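Local coordinates for TetR family transcriptional regulator (Mycobacterium smegmatis, PDB 5XS9), which probably acts as a TetR-type transcriptional repressor of biotin metabolism genes, working as a dimer of helical subunits, at residues R83-H89 with F143-Q148; A62-T66 with E110-Q114; A11-I15 with R28-L33. All blocks are in the same frame, centred on the assembly; numbering follows the deposited sequence.

Contact 1. Residues R83-H89 with F143-Q148; sequences RDALLSH and FTVDEQ
In the all-helical C-terminal core of this TetR-family subunit, R83, L86 and L87 near the end of helix 71-87 meet T144, E147 and Q148 on helix 129-155, the axes of the two short segments 10.4 Å apart at closest approach and crossing at -35°. R83 reaches across with its chain extended to NE and grips the carboxylate of E147 side-on, one nitrogen to each oxygen: NE of R83 lies 2.9 Å from OE1 of E147, and NH2 of R83 lies 2.7 Å from OE2 of E147. Both bonds are nearly straight, use the syn lone pairs of the oxygens, and hold the two flat groups only 5° from coplanar. L87 lays CD1 over one face of this guanidinium, towards its rim, while its CD2 packs 3.7 Å from CG2 of T144. That methyl also faces CB of L86, whereas OG1 of T144 turns back to the carbonyl of V140 on its own helix. One turn after T144, Q148 stretches out with CG anti to its backbone N (chi1 -177°); its NE2 donates to O of L86 at 3.1 Å, the donor tilted from the carbonyl plane, and to a water 3.0 Å away that in turn donates to O of L87. OE1 of Q148 accepts from the backbone N of A93, drawing helix 92-101 into the junction. F143, beside the guanidinium, also meets the ring of Y138 of the second subunit, so the helix serves the dimer interface as well. A charged pair buried with two matched bonds and a leucine over it probably keeps its ionised form and fixes the rotation of both groups, while Q148 satisfies O of L86 through its amide N-H.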
loop_
_atom_site.group_PDB
_atom_site.type_symbol
_atom_site.label_atom_id
_atom_site.label_comp_id
_atom_site.label_asym_id
_atom_site.label_seq_id
_atom_site.Cartn_x
_atom_site.Cartn_y
_atom_site.Cartn_z
ATOM N N ARG A 83 -1.286 10.326 7.835
ATOM C CA ARG A 83 0.022 10.122 7.242
ATOM C C ARG A 83 1.175 10.469 8.228
ATOM O O ARG A 83 2.177 9.764 8.341
ATOM C CB ARG A 83 0.134 10.981 6.003
ATOM C CG ARG A 83 1.571 11.054 5.466
ATOM C CD ARG A 83 1.527 11.590 4.096
ATOM N NE ARG A 83 2.848 11.966 3.639
ATOM C CZ ARG A 83 3.372 13.177 3.697
ATOM N NH1 ARG A 83 2.707 14.187 4.197
ATOM N NH2 ARG A 83 4.596 13.381 3.232
ATOM N N ASP A 84 1.023 11.583 8.926
ATOM C CA ASP A 84 2.055 12.013 9.888
ATOM C C ASP A 84 2.254 10.954 10.990
ATOM O O ASP A 84 3.406 10.575 11.322
ATOM C CB ASP A 84 1.748 13.421 10.449
ATOM C CG ASP A 84 2.126 14.580 9.431
ATOM O OD1 ASP A 84 2.900 14.463 8.387
ATOM O OD2 ASP A 84 1.619 15.671 9.718
ATOM N N ALA A 85 1.170 10.371 11.477
ATOM C CA ALA A 85 1.319 9.296 12.456
ATOM C C ALA A 85 2.017 8.075 11.890
ATOM O O ALA A 85 2.893 7.486 12.546
ATOM C CB ALA A 85 0.006 8.946 13.097
ATOM N N LEU A 86 1.733 7.710 10.639
ATOM C CA LEU A 86 2.377 6.575 10.070
ATOM C C LEU A 86 3.879 6.829 9.868
ATOM O O LEU A 86 4.719 5.940 10.070
ATOM C CB LEU A 86 1.762 6.177 8.710
ATOM C CG LEU A 86 0.257 5.894 8.703
ATOM C CD1 LEU A 86 -0.301 5.834 7.275
ATOM C CD2 LEU A 86 -0.055 4.642 9.524
ATOM N N LEU A 87 4.207 8.043 9.440
ATOM C CA LEU A 87 5.611 8.402 9.195
ATOM C C LEU A 87 6.480 8.522 10.456
ATOM O O LEU A 87 7.679 8.536 10.356
ATOM C CB LEU A 87 5.709 9.696 8.411
ATOM C CG LEU A 87 5.241 9.536 6.970
ATOM C CD1 LEU A 87 5.339 10.915 6.331
ATOM C CD2 LEU A 87 6.025 8.507 6.178
ATOM N N SER A 88 5.840 8.565 11.594
ATOM C CA SER A 88 6.473 8.750 12.908
ATOM C C SER A 88 7.089 7.495 13.419
ATOM O O SER A 88 7.785 7.584 14.389
ATOM C CB SER A 88 5.407 9.228 13.954
ATOM O OG SER A 88 5.065 10.507 13.574
ATOM N N HIS A 89 6.745 6.315 12.867
ATOM C CA HIS A 89 7.343 5.071 13.260
ATOM C C HIS A 89 7.851 4.301 12.080
ATOM O O HIS A 89 7.220 4.324 11.039
ATOM C CB HIS A 89 6.322 4.240 14.002
ATOM C CG HIS A 89 5.773 4.957 15.188
ATOM N ND1 HIS A 89 6.427 4.985 16.402
ATOM C CD2 HIS A 89 4.704 5.787 15.311
ATOM C CE1 HIS A 89 5.759 5.753 17.245
ATOM N NE2 HIS A 89 4.728 6.274 16.598
ATOM N N PHE A 143 0.182 5.450 -0.753
ATOM C CA PHE A 143 1.095 6.607 -0.855
ATOM C C PHE A 143 2.178 6.497 0.189
ATOM O O PHE A 143 3.353 6.583 -0.126
ATOM C CB PHE A 143 0.357 7.915 -0.700
ATOM C CG PHE A 143 1.228 9.143 -0.821
ATOM C CD1 PHE A 143 1.271 9.835 -2.024
ATOM C CD2 PHE A 143 2.020 9.547 0.214
ATOM C CE1 PHE A 143 2.038 10.949 -2.200
ATOM C CE2 PHE A 143 2.840 10.693 0.063
ATOM C CZ PHE A 143 2.811 11.406 -1.135
ATOM N N THR A 144 1.777 6.254 1.408
ATOM C CA THR A 144 2.670 6.328 2.563
ATOM C C THR A 144 3.542 5.072 2.720
ATOM O O THR A 144 4.695 5.218 3.088
ATOM C CB THR A 144 1.924 6.643 3.863
ATOM O OG1 THR A 144 1.054 7.793 3.671
ATOM C CG2 THR A 144 2.900 6.946 4.925
ATOM N N VAL A 145 3.054 3.865 2.372
ATOM C CA VAL A 145 3.915 2.731 2.266
ATOM C C VAL A 145 5.019 3.005 1.250
ATOM O O VAL A 145 6.173 2.668 1.488
ATOM C CB VAL A 145 3.124 1.422 1.882
ATOM C CG1 VAL A 145 4.087 0.288 1.584
ATOM C CG2 VAL A 145 2.156 1.017 3.015
ATOM N N ASP A 146 4.679 3.562 0.099
ATOM C CA ASP A 146 5.644 3.784 -0.941
ATOM C C ASP A 146 6.681 4.840 -0.479
ATOM O O ASP A 146 7.901 4.635 -0.605
ATOM C CB ASP A 146 4.920 4.266 -2.173
ATOM C CG ASP A 146 5.859 4.587 -3.351
ATOM O OD1 ASP A 146 6.207 3.699 -4.091
ATOM O OD2 ASP A 146 6.222 5.749 -3.550
ATOM N N GLU A 147 6.186 5.922 0.113
ATOM C CA GLU A 147 7.045 7.032 0.619
ATOM C C GLU A 147 8.056 6.563 1.692
ATOM O O GLU A 147 9.249 6.822 1.643
ATOM C CB GLU A 147 6.151 8.151 1.136
ATOM C CG GLU A 147 6.873 9.330 1.775
ATOM C CD GLU A 147 5.890 10.360 2.313
ATOM O OE1 GLU A 147 4.761 10.023 2.758
ATOM O OE2 GLU A 147 6.268 11.511 2.296
ATOM N N GLN A 148 7.580 5.796 2.623
ATOM C CA GLN A 148 8.379 5.325 3.730
ATOM C C GLN A 148 9.347 4.225 3.335
ATOM O O GLN A 148 10.492 4.211 3.809
ATOM C CB GLN A 148 7.409 4.962 4.847
ATOM C CG GLN A 148 7.979 4.520 6.138
ATOM C CD GLN A 148 6.898 4.491 7.196
ATOM O OE1 GLN A 148 5.867 3.793 7.052
ATOM N NE2 GLN A 148 7.124 5.222 8.272
HETATM O O HOH W 1 8.986 7.631 8.358
#

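Contact 2. Residues A62-T66 with E110-Q114; sequences ARTDT and EIVEQ
The chain at A62-T66 runs without regular structure beside one turn of helix 106-122, in roughly the same direction, with the CA atoms of R63 and I111 7.1 Å apart and those of T66 and Q114 9.0 Å apart. Q114 spans the wider end: its extended chain, swung away from the backbone N at the first torsion, carries NE2 to within 3.0 Å of O of T64, and the N-H points at that oxygen at 164°, nearly along the C=O axis and in the amide plane. The same NE2 donates to a water 2.9 Å away, which sits 2.5 Å from OG1 of T66; that hydroxyl lies between the backbone N and the carbonyl carbon of T66. A62-T66 belong to the connection between helix 47-58 and helix 71-87, which in TetR-family proteins leads from the DNA-binding region into the C-terminal core. At the A62 end of the segment, CB of A62 touches CD1 of I111 at 4.1 Å, and I111 goes on to pack against I137 of helix 129-155. More exposed, R63 bends at chi2 and offers the edge of its guanidinium to E110: NH1 of R63 donates to the syn lone pair of OE1 of E110 at 2.8 Å, somewhat bent at 147°, with the two planes 15° apart. T66 meanwhile rests on Q74, E77 and S78 of helix 71-87.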
loop_
_atom_site.group_PDB
_atom_site.type_symbol
_atom_site.label_atom_id
_atom_site.label_comp_id
_atom_site.label_asym_id
_atom_site.label_seq_id
_atom_site.Cartn_x
_atom_site.Cartn_y
_atom_site.Cartn_z
ATOM N N ALA A 62 -3.317 10.327 15.543
ATOM C CA ALA A 62 -3.974 10.545 14.276
ATOM C C ALA A 62 -5.418 11.066 14.369
ATOM O O ALA A 62 -5.919 11.670 13.457
ATOM C CB ALA A 62 -3.957 9.266 13.446
ATOM N N ARG A 63 -6.101 10.818 15.455
ATOM C CA ARG A 63 -7.499 11.247 15.510
ATOM C C ARG A 63 -7.565 12.737 15.871
ATOM O O ARG A 63 -6.929 13.168 16.785
ATOM C CB ARG A 63 -8.328 10.357 16.406
ATOM C CG ARG A 63 -7.622 9.790 17.630
ATOM C CD ARG A 63 -8.126 8.390 17.931
ATOM N NE ARG A 63 -7.806 8.084 19.307
ATOM C CZ ARG A 63 -8.429 7.199 20.077
ATOM N NH1 ARG A 63 -9.451 6.465 19.620
ATOM N NH2 ARG A 63 -8.010 7.050 21.334
ATOM N N THR A 64 -8.286 13.534 15.115
ATOM C CA THR A 64 -8.470 14.939 15.482
ATOM C C THR A 64 -9.909 15.266 15.264
ATOM O O THR A 64 -10.569 14.636 14.402
ATOM C CB THR A 64 -7.479 15.846 14.725
ATOM O OG1 THR A 64 -7.595 17.197 15.220
ATOM C CG2 THR A 64 -7.678 15.714 13.192
ATOM N N ASP A 65 -10.428 16.208 16.056
ATOM C CA ASP A 65 -11.813 16.601 15.901
ATOM C C ASP A 65 -11.906 17.623 14.755
ATOM O O ASP A 65 -11.293 18.685 14.778
ATOM C CB ASP A 65 -12.325 17.195 17.222
ATOM C CG ASP A 65 -13.821 17.604 17.157
ATOM O OD1 ASP A 65 -14.582 17.286 16.175
ATOM O OD2 ASP A 65 -14.231 18.250 18.133
ATOM N N THR A 66 -12.622 17.264 13.725
ATOM C CA THR A 66 -12.715 18.088 12.533
ATOM C C THR A 66 -14.124 18.681 12.388
ATOM O O THR A 66 -14.331 19.396 11.432
ATOM C CB THR A 66 -12.391 17.271 11.257
ATOM O OG1 THR A 66 -13.340 16.204 11.121
ATOM C CG2 THR A 66 -10.946 16.752 11.286
ATOM N N GLU A 110 -12.259 3.703 13.242
ATOM C CA GLU A 110 -12.782 5.004 13.596
ATOM C C GLU A 110 -12.482 6.074 12.503
ATOM O O GLU A 110 -13.304 6.928 12.250
ATOM C CB GLU A 110 -12.219 5.547 14.912
ATOM C CG GLU A 110 -12.615 4.746 16.131
ATOM C CD GLU A 110 -11.861 5.193 17.396
ATOM O OE1 GLU A 110 -11.183 6.261 17.389
ATOM O OE2 GLU A 110 -11.971 4.446 18.399
ATOM N N ILE A 111 -11.288 6.066 11.934
ATOM C CA ILE A 111 -10.963 7.083 10.938
ATOM C C ILE A 111 -11.812 6.928 9.685
ATOM O O ILE A 111 -12.272 7.907 9.125
ATOM C CB ILE A 111 -9.425 7.103 10.647
ATOM C CG1 ILE A 111 -8.696 7.728 11.878
ATOM C CG2 ILE A 111 -9.154 7.926 9.378
ATOM C CD1 ILE A 111 -7.257 7.258 11.983
ATOM N N VAL A 112 -12.020 5.693 9.263
ATOM C CA VAL A 112 -12.863 5.406 8.150
ATOM C C VAL A 112 -14.310 5.886 8.363
ATOM O O VAL A 112 -14.885 6.546 7.508
ATOM C CB VAL A 112 -12.884 3.874 7.912
ATOM C CG1 VAL A 112 -14.067 3.408 7.067
ATOM C CG2 VAL A 112 -11.590 3.435 7.296
ATOM N N GLU A 113 -14.854 5.663 9.560
ATOM C CA GLU A 113 -16.184 6.168 9.883
ATOM C C GLU A 113 -16.155 7.680 9.856
ATOM O O GLU A 113 -17.067 8.353 9.349
ATOM C CB GLU A 113 -16.651 5.590 11.261
ATOM C CG GLU A 113 -17.788 6.352 11.933
ATOM C CD GLU A 113 -19.214 5.966 11.481
ATOM O OE1 GLU A 113 -20.053 6.891 11.348
ATOM O OE2 GLU A 113 -19.531 4.761 11.299
ATOM N N GLN A 114 -15.120 8.278 10.405
ATOM C CA GLN A 114 -15.081 9.711 10.336
ATOM C C GLN A 114 -15.022 10.258 8.899
ATOM O O GLN A 114 -15.694 11.205 8.569
ATOM C CB GLN A 114 -13.903 10.209 11.170
ATOM C CG GLN A 114 -13.869 11.669 11.385
ATOM C CD GLN A 114 -12.945 12.063 12.546
ATOM O OE1 GLN A 114 -12.977 11.474 13.625
ATOM N NE2 GLN A 114 -12.173 13.099 12.339
HETATM O O HOH W 2 -12.515 14.287 9.758
#

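Contact 3. Residues A11-I15 with R28-L33; sequences AATKI and RLAREL
The guanidinium of R28 and the carboxylate of E32, whose aliphatic stems both receive I15, meet at the guanidinium edge, with OE2 of E32 only 3° out of the R28 plane. NE and NH2 of R28 both donate to OE2 of E32, at 2.9 Å and 3.1 Å respectively: NE takes the anti lone pair, and NH2 comes from above the carboxylate plane. R31 adds its charge from farther off, with no N-H aimed at the oxygen. Along the stems of R28 and E32, CD1 of I15 presses 3.5 Å from CG of E32 and 3.7 Å from CA of L29, while CG of R28 lies close to both CD1 and CG2 of I15. L29, whose first torsion (chi1 -175°) sets CG opposite its own backbone N, brings CD1 3.4 Å from N of A12 and also against CB of A11, CB of A12 and CD1 of I15. One turn further on, CD2 of L33 meets CB of A11 at 3.6 Å. The axes of the two short segments pass 9.8 Å apart at 110°. L50 of helix 47-58 closes over A12 and L29, and L40 covers L29 and L33. The apolar part of the contact belongs to the core of the N-terminal helix-turn-helix domain of TetR-type regulators, in which the first helix packs across the helix that precedes the recognition helix.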
loop_
_atom_site.group_PDB
_atom_site.type_symbol
_atom_site.label_atom_id
_atom_site.label_comp_id
_atom_site.label_asym_id
_atom_site.label_seq_id
_atom_site.Cartn_x
_atom_site.Cartn_y
_atom_site.Cartn_z
ATOM N N ALA A 11 6.948 -1.112 24.707
ATOM C CA ALA A 11 8.163 -1.868 24.398
ATOM C C ALA A 11 8.087 -2.371 22.948
ATOM O O ALA A 11 9.080 -2.343 22.198
ATOM C CB ALA A 11 8.325 -3.045 25.351
ATOM N N ALA A 12 6.916 -2.856 22.580
ATOM C CA ALA A 12 6.725 -3.418 21.206
ATOM C C ALA A 12 6.959 -2.334 20.143
ATOM O O ALA A 12 7.580 -2.592 19.106
ATOM C CB ALA A 12 5.332 -3.979 21.086
ATOM N N THR A 13 6.548 -1.094 20.473
ATOM C CA THR A 13 6.684 0.062 19.590
ATOM C C THR A 13 8.136 0.484 19.441
ATOM O O THR A 13 8.615 0.832 18.348
ATOM C CB THR A 13 5.749 1.232 20.068
ATOM O OG1 THR A 13 4.419 0.738 19.984
ATOM C CG2 THR A 13 5.884 2.459 19.242
ATOM N N LYS A 14 8.869 0.385 20.523
ATOM C CA LYS A 14 10.310 0.649 20.476
ATOM C C LYS A 14 11.097 -0.383 19.626
ATOM O O LYS A 14 12.001 -0.036 18.893
ATOM C CB LYS A 14 10.835 0.677 21.925
ATOM C CG LYS A 14 12.270 1.144 22.077
ATOM C CD LYS A 14 12.597 1.318 23.556
ATOM C CE LYS A 14 14.070 1.094 23.843
ATOM N NZ LYS A 14 14.923 1.849 22.889
ATOM N N ILE A 15 10.720 -1.647 19.689
ATOM C CA ILE A 15 11.345 -2.646 18.824
ATOM C C ILE A 15 11.076 -2.281 17.343
ATOM O O ILE A 15 11.964 -2.338 16.479
ATOM C CB ILE A 15 10.815 -4.058 19.149
ATOM C CG1 ILE A 15 11.321 -4.483 20.534
ATOM C CG2 ILE A 15 11.268 -5.087 18.122
ATOM C CD1 ILE A 15 10.542 -5.604 21.176
ATOM N N ARG A 28 10.776 -11.850 20.523
ATOM C CA ARG A 28 11.669 -10.686 20.729
ATOM C C ARG A 28 11.145 -9.736 21.807
ATOM O O ARG A 28 11.899 -9.202 22.612
ATOM C CB ARG A 28 11.862 -9.911 19.404
ATOM C CG ARG A 28 12.705 -8.650 19.545
ATOM C CD ARG A 28 14.147 -9.025 19.662
ATOM N NE ARG A 28 14.979 -7.856 19.915
ATOM C CZ ARG A 28 15.724 -7.223 19.008
ATOM N NH1 ARG A 28 15.771 -7.595 17.717
ATOM N NH2 ARG A 28 16.449 -6.186 19.407
ATOM N N LEU A 29 9.834 -9.533 21.811
ATOM C CA LEU A 29 9.213 -8.648 22.773
ATOM C C LEU A 29 9.475 -9.198 24.185
ATOM O O LEU A 29 9.800 -8.429 25.084
ATOM C CB LEU A 29 7.698 -8.583 22.532
ATOM C CG LEU A 29 6.904 -7.603 23.386
ATOM C CD1 LEU A 29 7.475 -6.158 23.403
ATOM C CD2 LEU A 29 5.479 -7.689 22.894
ATOM N N ALA A 30 9.278 -10.511 24.373
ATOM C CA ALA A 30 9.530 -11.134 25.696
ATOM C C ALA A 30 10.991 -10.967 26.132
ATOM O O ALA A 30 11.262 -10.658 27.287
ATOM C CB ALA A 30 9.150 -12.587 25.717
ATOM N N ARG A 31 11.916 -11.136 25.203
ATOM C CA ARG A 31 13.318 -10.899 25.519
ATOM C C ARG A 31 13.581 -9.437 25.954
ATOM O O ARG A 31 14.173 -9.239 26.990
ATOM C CB ARG A 31 14.198 -11.319 24.363
ATOM C CG ARG A 31 15.671 -11.099 24.607
ATOM C CD ARG A 31 16.514 -11.977 23.702
ATOM N NE ARG A 31 16.498 -11.687 22.250
ATOM C CZ ARG A 31 17.000 -10.592 21.664
ATOM N NH1 ARG A 31 17.500 -9.575 22.387
ATOM N NH2 ARG A 31 16.978 -10.495 20.326
ATOM N N GLU A 32 13.051 -8.442 25.225
ATOM C CA GLU A 32 13.234 -7.055 25.573
ATOM C C GLU A 32 12.600 -6.677 26.886
ATOM O O GLU A 32 13.089 -5.791 27.569
ATOM C CB GLU A 32 12.690 -6.131 24.492
ATOM C CG GLU A 32 13.400 -6.267 23.150
ATOM C CD GLU A 32 14.890 -5.951 23.188
ATOM O OE1 GLU A 32 15.348 -5.161 24.019
ATOM O OE2 GLU A 32 15.606 -6.502 22.355
ATOM N N LEU A 33 11.484 -7.290 27.244
ATOM C CA LEU A 33 10.901 -7.036 28.532
ATOM C C LEU A 33 11.563 -7.909 29.627
ATOM O O LEU A 33 11.233 -7.763 30.789
ATOM C CB LEU A 33 9.396 -7.266 28.535
ATOM C CG LEU A 33 8.583 -6.309 27.664
ATOM C CD1 LEU A 33 7.257 -6.951 27.417
ATOM C CD2 LEU A 33 8.442 -4.970 28.369
#

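Contact 3 comes first along the chain and closes before the others open, joining helices 5-19 and 26-33 in the DNA-binding domain. Contacts 1 and 2 interleave, in the order 62-66, 83-89, 110-114, 143-148, and tie the chain after helix 47-58 and helices 71-87, 106-122 and 129-155 into the C-terminal core. Their centres are about 17 Å apart, and they touch where A85 packs on A62. Contact 1 lies about 22 Å from contact 3, centre to centre, yet H89 reaches T13 and D17 of helix 5-19. The centres of contacts 2 and 3 are about 29 Å apart, on opposite sides of the chain's centre. Contact 1 thus sits at the junction through which core and DNA-binding domain could communicate.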